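Long-range contacts in transcriptional regulator, LYSR family (PDB 4AB5), which probably regulates transcription of methionine-biosynthesis genes as a MetR-like DNA-binding LysR-type factor, this chain being its regulatory domain: residues Pro91-Asn96 with Tyr169-Gln174; Val83-Pro88 with Ala142-Val147; Trp98-Phe103 with Lys128-Pro133; Cys16-Asp21 with Ala154-Trp159. One frame throughout, in Å; residues are numbered along the deposited sequence.

Interaction 1 (Pro91-Asn96 with Tyr169-Gln174); sequences PLAAKN and YVVHRQ
The guanidinium of R173 receives the carbonyl oxygens of A93 and K95 at its edge, while the CG2 methyl of V171 lies over one face, offset toward the rim. A flat cation held in this way illustrates how a single side chain can tie a loop to a strand. Two of its nitrogens grip the same acceptor side-on: NH2 of R173 lies 2.8 Å from A93 O, on a lone pair in the carbonyl plane, whereas NE of R173 reaches A93 O at 3.1 Å, tilted from that plane. The third nitrogen, NH1 of R173, turns back to H172 O at 2.8 Å, so all three take part in fixing the rotation of the group. A bend at chi2 (-67°) brings the guanidinium back near H172 O. Beside it, the methyl A93 CB rests 4.0 Å from V171 CG2. At the far end Q174 N makes a weak bond to N96 O (3.3 Å), just ahead of the backbone pairing of Q174 with W98. The 3-10 turn 91-94 thus belongs to the connection that carries the chain from strand 72-86 across to strand 97-98, on either side of strand 171-189 in the sheet of the LysR regulatory domain.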
loop_
_atom_site.group_PDB
_atom_site.type_symbol
_atom_site.label_atom_id
_atom_site.label_comp_id
_atom_site.label_asym_id
_atom_site.label_seq_id
_atom_site.Cartn_x
_atom_site.Cartn_y
_atom_site.Cartn_z
ATOM N N PRO B 91 -21.982 15.759 6.696
ATOM C CA PRO B 91 -23.445 15.602 6.811
ATOM C C PRO B 91 -23.971 14.162 6.804
ATOM O O PRO B 91 -24.959 13.878 7.483
ATOM C CB PRO B 91 -23.967 16.380 5.600
ATOM C CG PRO B 91 -22.928 17.421 5.367
ATOM C CD PRO B 91 -21.642 16.715 5.621
ATOM N N LEU B 92 -23.305 13.252 6.065
ATOM C CA LEU B 92 -23.702 11.841 5.974
ATOM C C LEU B 92 -23.588 11.052 7.277
ATOM O O LEU B 92 -24.195 9.984 7.387
ATOM C CB LEU B 92 -22.995 11.107 4.827
ATOM C CG LEU B 92 -23.427 11.451 3.403
ATOM C CD1 LEU B 92 -22.450 10.871 2.407
ATOM C CD2 LEU B 92 -24.846 10.956 3.106
ATOM N N ALA B 93 -22.865 11.588 8.278
ATOM C CA ALA B 93 -22.739 10.955 9.592
ATOM C C ALA B 93 -24.092 10.990 10.321
ATOM O O ALA B 93 -24.326 10.176 11.213
ATOM C CB ALA B 93 -21.666 11.649 10.420
ATOM N N ALA B 94 -24.992 11.900 9.902
ATOM C CA ALA B 94 -26.344 12.049 10.437
ATOM C C ALA B 94 -27.268 10.887 10.036
ATOM O O ALA B 94 -28.263 10.643 10.719
ATOM C CB ALA B 94 -26.938 13.368 9.971
ATOM N N LYS B 95 -26.955 10.194 8.921
ATOM C CA LYS B 95 -27.723 9.055 8.422
ATOM C C LYS B 95 -27.087 7.754 8.902
ATOM O O LYS B 95 -25.884 7.563 8.724
ATOM C CB LYS B 95 -27.781 9.056 6.884
ATOM C CG LYS B 95 -28.595 10.188 6.273
ATOM C CD LYS B 95 -28.946 9.929 4.803
ATOM C CE LYS B 95 -30.250 9.182 4.637
ATOM N NZ LYS B 95 -30.676 9.097 3.216
ATOM N N ASN B 96 -27.890 6.857 9.498
ATOM C CA ASN B 96 -27.415 5.543 9.956
ATOM C C ASN B 96 -27.165 4.623 8.765
ATOM O O ASN B 96 -26.211 3.849 8.773
ATOM C CB ASN B 96 -28.420 4.891 10.914
ATOM C CG ASN B 96 -28.288 5.274 12.378
ATOM O OD1 ASN B 96 -29.181 5.002 13.185
ATOM N ND2 ASN B 96 -27.172 5.875 12.775
ATOM N N TYR B 169 -10.524 9.217 13.223
ATOM C CA TYR B 169 -10.386 9.738 11.861
ATOM C C TYR B 169 -11.715 9.736 11.098
ATOM O O TYR B 169 -12.070 10.725 10.462
ATOM C CB TYR B 169 -9.338 8.925 11.053
ATOM C CG TYR B 169 -7.932 8.884 11.615
ATOM C CD1 TYR B 169 -7.407 9.964 12.319
ATOM C CD2 TYR B 169 -7.091 7.807 11.359
ATOM C CE1 TYR B 169 -6.106 9.946 12.809
ATOM C CE2 TYR B 169 -5.782 7.783 11.832
ATOM C CZ TYR B 169 -5.290 8.858 12.552
ATOM O OH TYR B 169 -4.002 8.846 13.034
ATOM N N VAL B 170 -12.424 8.605 11.135
ATOM C CA VAL B 170 -13.664 8.403 10.392
ATOM C C VAL B 170 -14.749 7.771 11.269
ATOM O O VAL B 170 -14.480 7.317 12.386
ATOM C CB VAL B 170 -13.407 7.532 9.111
ATOM C CG1 VAL B 170 -12.517 8.247 8.098
ATOM C CG2 VAL B 170 -12.836 6.148 9.457
ATOM N N VAL B 171 -15.977 7.738 10.736
ATOM C CA VAL B 171 -17.135 7.066 11.324
ATOM C C VAL B 171 -17.601 6.101 10.248
ATOM O O VAL B 171 -17.331 6.340 9.065
ATOM C CB VAL B 171 -18.262 8.009 11.836
ATOM C CG1 VAL B 171 -17.781 8.875 12.998
ATOM C CG2 VAL B 171 -18.850 8.870 10.727
ATOM N N HIS B 172 -18.229 4.992 10.635
ATOM C CA HIS B 172 -18.692 4.033 9.639
ATOM C C HIS B 172 -20.194 3.944 9.618
ATOM O O HIS B 172 -20.840 4.102 10.665
ATOM C CB HIS B 172 -18.001 2.660 9.765
ATOM C CG HIS B 172 -18.509 1.806 10.879
ATOM N ND1 HIS B 172 -19.302 0.693 10.628
ATOM C CD2 HIS B 172 -18.306 1.909 12.214
ATOM C CE1 HIS B 172 -19.562 0.170 11.815
ATOM N NE2 HIS B 172 -18.973 0.859 12.798
ATOM N N ARG B 173 -20.757 3.755 8.412
ATOM C CA ARG B 173 -22.202 3.669 8.202
ATOM C C ARG B 173 -22.559 2.536 7.260
ATOM O O ARG B 173 -21.772 2.178 6.380
ATOM C CB ARG B 173 -22.782 5.001 7.672
ATOM C CG ARG B 173 -22.576 6.220 8.575
ATOM C CD ARG B 173 -23.357 6.105 9.863
ATOM N NE ARG B 173 -23.267 7.303 10.689
ATOM C CZ ARG B 173 -22.443 7.442 11.722
ATOM N NH1 ARG B 173 -21.595 6.471 12.038
ATOM N NH2 ARG B 173 -22.456 8.553 12.443
ATOM N N GLN B 174 -23.773 1.994 7.437
ATOM C CA GLN B 174 -24.299 0.912 6.622
ATOM C C GLN B 174 -24.623 1.406 5.212
ATOM O O GLN B 174 -25.283 2.431 5.057
ATOM C CB GLN B 174 -25.532 0.311 7.299
ATOM C CG GLN B 174 -26.111 -0.874 6.559
ATOM C CD GLN B 174 -27.113 -1.606 7.391
ATOM O OE1 GLN B 174 -28.207 -1.126 7.677
ATOM N NE2 GLN B 174 -26.754 -2.806 7.769
#

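Interaction 2 (Val83-Pro88 with Ala142-Val147); sequences VGICAP and AIIQLV
I85 and V147 form the tight part of this contact, an example of a helix seated on a strand by branched aliphatic side chains. The CD1 methyl of I85 reaches between two helix residues one turn apart, meeting V147 CG2 at 3.8 Å and I144 CG1 at 3.9 Å, and its side chain crosses both at about a right angle. In I85 the CG1 branch stands between the backbone N and the carbonyl carbon (chi1 60°), which carries CD1 out to the helix. V147 answers with its other methyl: CG1, anti to its own backbone N (chi1 174°), settles against the strand backbone, 3.5 Å from C86 CA. Toward the end of the strand the fit changes character. There the side-chain interlock gives way to a water that accepts from A87 N at 3.0 Å and donates to V147 O at 2.7 Å, so polar backbone groups of both segments are served without a direct bond between them. The axes of strand 83-86 and helix 142-147 approach to 8.7 Å, their N-to-C directions 54° apart. Around this pair, strand 72-86 runs between strands 154-157 and 171-189, I85 also packs on V161 of helix 158-166, and the outer side of helix 140-148 faces the second subunit, where Q145 OE1 accepts a hydrogen bond from R31 of that subunit.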
loop_
_atom_site.group_PDB
_atom_site.type_symbol
_atom_site.label_atom_id
_atom_site.label_comp_id
_atom_site.label_asym_id
_atom_site.label_seq_id
_atom_site.Cartn_x
_atom_site.Cartn_y
_atom_site.Cartn_z
ATOM N N VAL B 83 -18.417 -1.241 4.520
ATOM C CA VAL B 83 -18.974 -0.108 5.255
ATOM C C VAL B 83 -18.597 1.192 4.583
ATOM O O VAL B 83 -17.521 1.293 3.983
ATOM C CB VAL B 83 -18.643 -0.117 6.777
ATOM C CG1 VAL B 83 -19.247 -1.337 7.471
ATOM C CG2 VAL B 83 -17.137 -0.023 7.042
ATOM N N GLY B 84 -19.501 2.162 4.668
ATOM C CA GLY B 84 -19.281 3.500 4.149
ATOM C C GLY B 84 -18.558 4.305 5.208
ATOM O O GLY B 84 -18.885 4.203 6.392
ATOM N N ILE B 85 -17.526 5.059 4.807
ATOM C CA ILE B 85 -16.772 5.908 5.727
ATOM C C ILE B 85 -16.828 7.361 5.328
ATOM O O ILE B 85 -16.722 7.687 4.143
ATOM C CB ILE B 85 -15.322 5.422 6.028
ATOM C CG1 ILE B 85 -14.438 5.329 4.751
ATOM C CG2 ILE B 85 -15.343 4.109 6.811
ATOM C CD1 ILE B 85 -12.914 5.448 4.982
ATOM N N CYS B 86 -17.024 8.228 6.321
ATOM C CA CYS B 86 -17.036 9.686 6.177
ATOM C C CYS B 86 -16.371 10.301 7.416
ATOM O O CYS B 86 -16.149 9.598 8.399
ATOM C CB CYS B 86 -18.449 10.226 5.950
ATOM S SG CYS B 86 -19.525 10.153 7.405
ATOM N N ALA B 87 -16.027 11.590 7.369
ATOM C CA ALA B 87 -15.424 12.281 8.508
ATOM C C ALA B 87 -16.508 12.451 9.586
ATOM O O ALA B 87 -17.686 12.532 9.225
ATOM C CB ALA B 87 -14.895 13.640 8.079
ATOM N N PRO B 88 -16.168 12.492 10.902
ATOM C CA PRO B 88 -17.220 12.646 11.930
ATOM C C PRO B 88 -18.139 13.869 11.764
ATOM O O PRO B 88 -19.295 13.811 12.166
ATOM C CB PRO B 88 -16.423 12.703 13.235
ATOM C CG PRO B 88 -15.151 11.994 12.929
ATOM C CD PRO B 88 -14.833 12.389 11.525
ATOM N N ALA B 142 -3.943 6.443 2.896
ATOM C CA ALA B 142 -4.166 7.709 2.206
ATOM C C ALA B 142 -5.667 7.939 1.988
ATOM O O ALA B 142 -6.117 9.069 2.148
ATOM C CB ALA B 142 -3.415 7.739 0.886
ATOM N N ILE B 143 -6.445 6.866 1.672
ATOM C CA ILE B 143 -7.903 6.938 1.528
ATOM C C ILE B 143 -8.534 7.473 2.823
ATOM O O ILE B 143 -9.285 8.447 2.761
ATOM C CB ILE B 143 -8.550 5.597 1.065
ATOM C CG1 ILE B 143 -8.117 5.246 -0.391
ATOM C CG2 ILE B 143 -10.102 5.649 1.194
ATOM C CD1 ILE B 143 -8.571 3.885 -0.930
ATOM N N ILE B 144 -8.188 6.865 3.986
ATOM C CA ILE B 144 -8.685 7.251 5.305
ATOM C C ILE B 144 -8.374 8.701 5.644
ATOM O O ILE B 144 -9.276 9.410 6.093
ATOM C CB ILE B 144 -8.302 6.206 6.408
ATOM C CG1 ILE B 144 -9.327 5.060 6.425
ATOM C CG2 ILE B 144 -8.181 6.824 7.822
ATOM C CD1 ILE B 144 -8.822 3.822 5.967
ATOM N N GLN B 145 -7.132 9.163 5.377
ATOM C CA GLN B 145 -6.752 10.563 5.659
ATOM C C GLN B 145 -7.479 11.569 4.785
ATOM O O GLN B 145 -7.788 12.653 5.249
ATOM C CB GLN B 145 -5.234 10.784 5.620
ATOM C CG GLN B 145 -4.460 10.074 6.733
ATOM C CD GLN B 145 -4.944 10.371 8.134
ATOM O OE1 GLN B 145 -5.274 11.503 8.486
ATOM N NE2 GLN B 145 -4.955 9.356 8.976
ATOM N N LEU B 146 -7.782 11.187 3.534
ATOM C CA LEU B 146 -8.534 11.998 2.584
ATOM C C LEU B 146 -10.007 12.082 3.023
ATOM O O LEU B 146 -10.595 13.168 2.998
ATOM C CB LEU B 146 -8.421 11.416 1.166
ATOM C CG LEU B 146 -7.118 11.672 0.411
ATOM C CD1 LEU B 146 -7.101 10.894 -0.873
ATOM C CD2 LEU B 146 -6.907 13.149 0.129
ATOM N N VAL B 147 -10.576 10.945 3.475
ATOM C CA VAL B 147 -11.947 10.877 3.990
ATOM C C VAL B 147 -12.060 11.769 5.260
ATOM O O VAL B 147 -12.945 12.621 5.331
ATOM C CB VAL B 147 -12.439 9.408 4.210
ATOM C CG1 VAL B 147 -13.801 9.375 4.882
ATOM C CG2 VAL B 147 -12.505 8.637 2.891
HETATM O O HOH W 1 -15.570 12.831 4.624
#

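Interaction 3 (Trp98-Phe103 with Lys128-Pro133); sequences WTAEDF and KNINPP
E101 and K128 make a salt bridge that is doubled by a water, an unusual clasp between two segments with little regular secondary structure. K128 NZ donates to the syn lone pair of E101 OE2 at 3.2 Å, the one on the side of the other oxygen. The water donates to E101 OE1 at 2.6 Å and accepts from K128 NZ at 2.7 Å, so both carboxylate oxygens are tied to the same ammonium, one directly and one at second hand. The two side chains cross at about a right angle, and it is the bend of E101 at chi2 (76°) that turns its carboxylate toward the lysine. Beneath this charged edge the contact becomes apolar. A100 CB touches K128 CD at 3.8 Å and I130 CD1 at 3.9 Å; the same isoleucine methyl also lies against the backbone carbonyl of A100, and its CG2 branch faces F103 CB. Further along, the ring carbon P132 CB sits beside F103 O. D102 braces the bend at 99-103: its OD2 accepts from T99 N at 2.8 Å and also makes a salt bridge to K95. In 128-133, N129, with positive phi (68°), is the C-prime residue of a Schellman motif closing helix 119-125. From there 130-133 leads into strand 134-136, parallel to strand 108-110, so the contact lies at the end of a beta-alpha-beta crossover (strand 108-110, helix 119-125, strand 134-136).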
loop_
_atom_site.group_PDB
_atom_site.type_symbol
_atom_site.label_atom_id
_atom_site.label_comp_id
_atom_site.label_asym_id
_atom_site.label_seq_id
_atom_site.Cartn_x
_atom_site.Cartn_y
_atom_site.Cartn_z
ATOM N N TRP B 98 -26.863 4.585 4.399
ATOM C CA TRP B 98 -26.677 5.367 3.177
ATOM C C TRP B 98 -27.334 4.660 1.998
ATOM O O TRP B 98 -26.981 3.517 1.688
ATOM C CB TRP B 98 -25.187 5.603 2.877
ATOM C CG TRP B 98 -24.430 6.378 3.918
ATOM C CD1 TRP B 98 -24.943 7.013 5.012
ATOM C CD2 TRP B 98 -23.017 6.626 3.936
ATOM N NE1 TRP B 98 -23.937 7.632 5.716
ATOM C CE2 TRP B 98 -22.746 7.422 5.071
ATOM C CE3 TRP B 98 -21.952 6.264 3.093
ATOM C CZ2 TRP B 98 -21.448 7.827 5.410
ATOM C CZ3 TRP B 98 -20.672 6.698 3.410
ATOM C CH2 TRP B 98 -20.429 7.464 4.558
ATOM N N THR B 99 -28.304 5.328 1.351
ATOM C CA THR B 99 -28.979 4.793 0.161
ATOM C C THR B 99 -28.060 5.090 -1.032
ATOM O O THR B 99 -27.180 5.945 -0.911
ATOM C CB THR B 99 -30.372 5.459 -0.034
ATOM O OG1 THR B 99 -30.212 6.853 -0.297
ATOM C CG2 THR B 99 -31.306 5.259 1.154
ATOM N N ALA B 100 -28.272 4.431 -2.179
ATOM C CA ALA B 100 -27.496 4.665 -3.405
ATOM C C ALA B 100 -27.498 6.164 -3.791
ATOM O O ALA B 100 -26.452 6.709 -4.158
ATOM C CB ALA B 100 -28.061 3.828 -4.542
ATOM N N GLU B 101 -28.661 6.831 -3.624
ATOM C CA GLU B 101 -28.897 8.257 -3.893
ATOM C C GLU B 101 -28.063 9.211 -3.014
ATOM O O GLU B 101 -27.831 10.350 -3.420
ATOM C CB GLU B 101 -30.395 8.586 -3.760
ATOM C CG GLU B 101 -31.272 8.050 -4.890
ATOM C CD GLU B 101 -31.612 6.568 -4.910
ATOM O OE1 GLU B 101 -31.349 5.869 -3.902
ATOM O OE2 GLU B 101 -32.146 6.105 -5.945
ATOM N N ASP B 102 -27.608 8.754 -1.821
ATOM C CA ASP B 102 -26.783 9.556 -0.900
ATOM C C ASP B 102 -25.354 9.785 -1.419
ATOM O O ASP B 102 -24.664 10.685 -0.938
ATOM C CB ASP B 102 -26.774 8.959 0.521
ATOM C CG ASP B 102 -28.108 9.001 1.245
ATOM O OD1 ASP B 102 -28.832 10.012 1.109
ATOM O OD2 ASP B 102 -28.409 8.045 1.985
ATOM N N PHE B 103 -24.937 8.983 -2.414
ATOM C CA PHE B 103 -23.637 9.038 -3.074
ATOM C C PHE B 103 -23.611 10.051 -4.236
ATOM O O PHE B 103 -22.523 10.456 -4.637
ATOM C CB PHE B 103 -23.253 7.639 -3.593
ATOM C CG PHE B 103 -23.034 6.591 -2.524
ATOM C CD1 PHE B 103 -24.098 5.842 -2.032
ATOM C CD2 PHE B 103 -21.759 6.347 -2.015
ATOM C CE1 PHE B 103 -23.895 4.881 -1.039
ATOM C CE2 PHE B 103 -21.558 5.387 -1.020
ATOM C CZ PHE B 103 -22.625 4.660 -0.542
ATOM N N LYS B 128 -28.156 1.666 -10.707
ATOM C CA LYS B 128 -29.073 2.770 -10.456
ATOM C C LYS B 128 -28.718 3.980 -11.319
ATOM O O LYS B 128 -29.426 4.988 -11.274
ATOM C CB LYS B 128 -29.104 3.127 -8.962
ATOM C CG LYS B 128 -29.990 2.206 -8.144
ATOM C CD LYS B 128 -30.713 2.959 -7.054
ATOM C CE LYS B 128 -31.850 2.146 -6.495
ATOM N NZ LYS B 128 -32.696 2.949 -5.577
ATOM N N ASN B 129 -27.651 3.857 -12.142
ATOM C CA ASN B 129 -27.127 4.900 -13.034
ATOM C C ASN B 129 -26.512 6.086 -12.246
ATOM O O ASN B 129 -26.634 7.260 -12.637
ATOM C CB ASN B 129 -28.175 5.334 -14.085
ATOM C CG ASN B 129 -27.626 6.096 -15.263
ATOM O OD1 ASN B 129 -26.650 5.696 -15.912
ATOM N ND2 ASN B 129 -28.272 7.210 -15.578
ATOM N N ILE B 130 -25.830 5.755 -11.129
ATOM C CA ILE B 130 -25.140 6.723 -10.286
ATOM C C ILE B 130 -23.627 6.570 -10.509
ATOM O O ILE B 130 -23.070 5.504 -10.278
ATOM C CB ILE B 130 -25.566 6.592 -8.792
ATOM C CG1 ILE B 130 -27.053 6.995 -8.608
ATOM C CG2 ILE B 130 -24.638 7.407 -7.867
ATOM C CD1 ILE B 130 -27.795 6.327 -7.476
ATOM N N ASN B 131 -22.984 7.631 -10.999
ATOM C CA ASN B 131 -21.545 7.690 -11.246
ATOM C C ASN B 131 -21.017 8.978 -10.565
ATOM O O ASN B 131 -20.904 10.029 -11.212
ATOM C CB ASN B 131 -21.252 7.658 -12.758
ATOM C CG ASN B 131 -19.790 7.683 -13.166
ATOM O OD1 ASN B 131 -18.871 7.514 -12.363
ATOM N ND2 ASN B 131 -19.545 7.854 -14.458
ATOM N N PRO B 132 -20.748 8.924 -9.242
ATOM C CA PRO B 132 -20.273 10.129 -8.538
ATOM C C PRO B 132 -18.851 10.570 -8.925
ATOM O O PRO B 132 -18.119 9.751 -9.489
ATOM C CB PRO B 132 -20.335 9.709 -7.061
ATOM C CG PRO B 132 -20.173 8.249 -7.078
ATOM C CD PRO B 132 -20.868 7.777 -8.316
ATOM N N PRO B 133 -18.422 11.833 -8.623
ATOM C CA PRO B 133 -17.025 12.230 -8.917
ATOM C C PRO B 133 -16.060 11.330 -8.148
ATOM O O PRO B 133 -16.362 10.913 -7.033
ATOM C CB PRO B 133 -16.932 13.676 -8.408
ATOM C CG PRO B 133 -18.330 14.127 -8.262
ATOM C CD PRO B 133 -19.149 12.925 -7.949
HETATM O O HOH W 2 -32.747 3.886 -3.041
#

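Interaction 4 (Cys16-Asp21 with Ala154-Trp159); sequences CHTCFD and AALPYW
T18 and D21 are the residues of 16-21 that meet P157 and W159. The segment begins at C16, whose disulfide to C19, with the two SG atoms 2.0 Å apart, closes a small loop. H17 turns elsewhere and stacks on Y111. T18, inside the loop, works with three parts. Its CG2 methyl points at the ring of P157, 3.8 Å from P157 CD, and lies near L156 CD2 at 4.3 Å. Its OG1 stands between the backbone N and the carbonyl carbon (chi1 60°), near P157 CG. Its carbonyl oxygen meets the edge of the W159 indole close to the ring plane, 3.3 Å from W159 CH2. C19 and F20 point away from this partner, and F20 packs on I141 of the second subunit. D21, one turn beyond T18, closes the row: D21 CB and OD2 each come to 3.8 Å of W159 CZ3, the carboxylate at the indole edge with the two planes 71° apart. P157 CB lies over one face of that indole, offset toward its edge, so the N-cap proline of helix 158-166 and the tryptophan form a single block against T18 and D21. Such a meeting of the first strand-helix turn with the second lobe is consistent with the interlobe cleft of the periplasmic-binding-protein-like fold, where LysR relatives commonly bind effectors.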
loop_
_atom_site.group_PDB
_atom_site.type_symbol
_atom_site.label_atom_id
_atom_site.label_comp_id
_atom_site.label_asym_id
_atom_site.label_seq_id
_atom_site.Cartn_x
_atom_site.Cartn_y
_atom_site.Cartn_z
ATOM N N CYS B 16 -7.157 -7.418 -6.014
ATOM C CA CYS B 16 -7.837 -6.772 -4.892
ATOM C C CYS B 16 -6.816 -6.218 -3.887
ATOM O O CYS B 16 -5.962 -6.963 -3.401
ATOM C CB CYS B 16 -8.828 -7.754 -4.257
ATOM S SG CYS B 16 -9.080 -7.580 -2.461
ATOM N N HIS B 17 -6.899 -4.902 -3.602
ATOM C CA HIS B 17 -5.986 -4.162 -2.720
ATOM C C HIS B 17 -6.041 -4.557 -1.238
ATOM O O HIS B 17 -4.987 -4.816 -0.654
ATOM C CB HIS B 17 -6.203 -2.654 -2.892
ATOM C CG HIS B 17 -5.763 -2.104 -4.216
ATOM N ND1 HIS B 17 -4.738 -1.176 -4.304
ATOM C CD2 HIS B 17 -6.261 -2.320 -5.457
ATOM C CE1 HIS B 17 -4.629 -0.877 -5.588
ATOM N NE2 HIS B 17 -5.524 -1.537 -6.322
ATOM N N THR B 18 -7.251 -4.576 -0.622
ATOM C CA THR B 18 -7.436 -4.928 0.798
ATOM C C THR B 18 -6.969 -6.349 1.118
ATOM O O THR B 18 -6.493 -6.596 2.225
ATOM C CB THR B 18 -8.873 -4.660 1.298
ATOM O OG1 THR B 18 -9.818 -5.416 0.538
ATOM C CG2 THR B 18 -9.236 -3.191 1.293
ATOM N N CYS B 19 -7.089 -7.265 0.129
ATOM C CA CYS B 19 -6.682 -8.679 0.170
ATOM C C CYS B 19 -5.261 -8.875 0.703
ATOM O O CYS B 19 -5.038 -9.761 1.525
ATOM C CB CYS B 19 -6.855 -9.327 -1.201
ATOM S SG CYS B 19 -8.578 -9.438 -1.760
ATOM N N PHE B 20 -4.321 -8.011 0.266
ATOM C CA PHE B 20 -2.905 -8.011 0.645
ATOM C C PHE B 20 -2.667 -7.957 2.159
ATOM O O PHE B 20 -1.692 -8.545 2.643
ATOM C CB PHE B 20 -2.160 -6.879 -0.079
ATOM C CG PHE B 20 -1.833 -7.168 -1.526
ATOM C CD1 PHE B 20 -2.797 -7.013 -2.520
ATOM C CD2 PHE B 20 -0.557 -7.582 -1.898
ATOM C CE1 PHE B 20 -2.491 -7.283 -3.864
ATOM C CE2 PHE B 20 -0.257 -7.871 -3.235
ATOM C CZ PHE B 20 -1.223 -7.710 -4.211
ATOM N N ASP B 21 -3.570 -7.301 2.909
ATOM C CA ASP B 21 -3.465 -7.216 4.365
ATOM C C ASP B 21 -3.449 -8.572 5.060
ATOM O O ASP B 21 -2.701 -8.748 6.022
ATOM C CB ASP B 21 -4.554 -6.300 4.947
ATOM C CG ASP B 21 -4.299 -4.815 4.742
ATOM O OD1 ASP B 21 -3.216 -4.461 4.208
ATOM O OD2 ASP B 21 -5.176 -4.004 5.124
ATOM N N ALA B 154 -15.848 6.963 1.200
ATOM C CA ALA B 154 -15.344 5.694 0.665
ATOM C C ALA B 154 -16.128 4.508 1.187
ATOM O O ALA B 154 -16.880 4.645 2.146
ATOM C CB ALA B 154 -13.869 5.522 1.013
ATOM N N ALA B 155 -15.951 3.342 0.541
ATOM C CA ALA B 155 -16.525 2.057 0.934
ATOM C C ALA B 155 -15.352 1.110 1.155
ATOM O O ALA B 155 -14.549 0.884 0.242
ATOM C CB ALA B 155 -17.446 1.515 -0.148
ATOM N N LEU B 156 -15.213 0.612 2.381
ATOM C CA LEU B 156 -14.114 -0.284 2.730
ATOM C C LEU B 156 -14.588 -1.429 3.618
ATOM O O LEU B 156 -15.606 -1.261 4.290
ATOM C CB LEU B 156 -12.978 0.499 3.429
ATOM C CG LEU B 156 -12.116 1.421 2.564
ATOM C CD1 LEU B 156 -11.264 2.317 3.435
ATOM C CD2 LEU B 156 -11.242 0.631 1.594
ATOM N N PRO B 157 -13.885 -2.592 3.651
ATOM C CA PRO B 157 -14.314 -3.676 4.553
ATOM C C PRO B 157 -14.313 -3.183 6.000
ATOM O O PRO B 157 -13.470 -2.360 6.359
ATOM C CB PRO B 157 -13.233 -4.750 4.362
ATOM C CG PRO B 157 -12.604 -4.450 3.052
ATOM C CD PRO B 157 -12.661 -2.969 2.908
ATOM N N TYR B 158 -15.261 -3.659 6.816
ATOM C CA TYR B 158 -15.343 -3.273 8.220
ATOM C C TYR B 158 -14.015 -3.554 8.957
ATOM O O TYR B 158 -13.555 -2.702 9.720
ATOM C CB TYR B 158 -16.544 -3.957 8.917
ATOM C CG TYR B 158 -16.598 -3.697 10.407
ATOM C CD1 TYR B 158 -17.023 -2.468 10.908
ATOM C CD2 TYR B 158 -16.156 -4.655 11.316
ATOM C CE1 TYR B 158 -17.021 -2.202 12.277
ATOM C CE2 TYR B 158 -16.150 -4.401 12.685
ATOM C CZ TYR B 158 -16.597 -3.176 13.162
ATOM O OH TYR B 158 -16.590 -2.904 14.509
ATOM N N TRP B 159 -13.402 -4.738 8.721
ATOM C CA TRP B 159 -12.140 -5.104 9.363
ATOM C C TRP B 159 -10.979 -4.118 9.098
ATOM O O TRP B 159 -10.179 -3.881 10.003
ATOM C CB TRP B 159 -11.746 -6.570 9.086
ATOM C CG TRP B 159 -11.570 -6.903 7.637
ATOM C CD1 TRP B 159 -12.493 -7.473 6.814
ATOM C CD2 TRP B 159 -10.389 -6.706 6.846
ATOM N NE1 TRP B 159 -11.964 -7.639 5.555
ATOM C CE2 TRP B 159 -10.681 -7.155 5.541
ATOM C CE3 TRP B 159 -9.108 -6.178 7.109
ATOM C CZ2 TRP B 159 -9.741 -7.108 4.504
ATOM C CZ3 TRP B 159 -8.185 -6.120 6.080
ATOM C CH2 TRP B 159 -8.502 -6.584 4.797
#

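Overall arrangement
Chemistry follows depth in three of the four contacts, and interaction 3 mixes the two kinds. Interactions 2 and 4 are buried, are made largely of carbon, and have no direct hydrogen bond across their segments; interaction 1 lies on the surface and depends on an arginine, while interaction 3 combines a buried apolar centre with a charged, hydrated margin. Interactions 1, 2 and 4 share one sheet: strand 72-86 is backbone-paired with 171-189 on one side and 154-157 on the other. W98 links interaction 3 to this sheet, pairing with Q174 and packing against G84 and C86. Interactions 1, 2 and 3 gather in one region, whereas interaction 4, whose centre lies about 5 Å from the centre of the chain, reaches the other lobe.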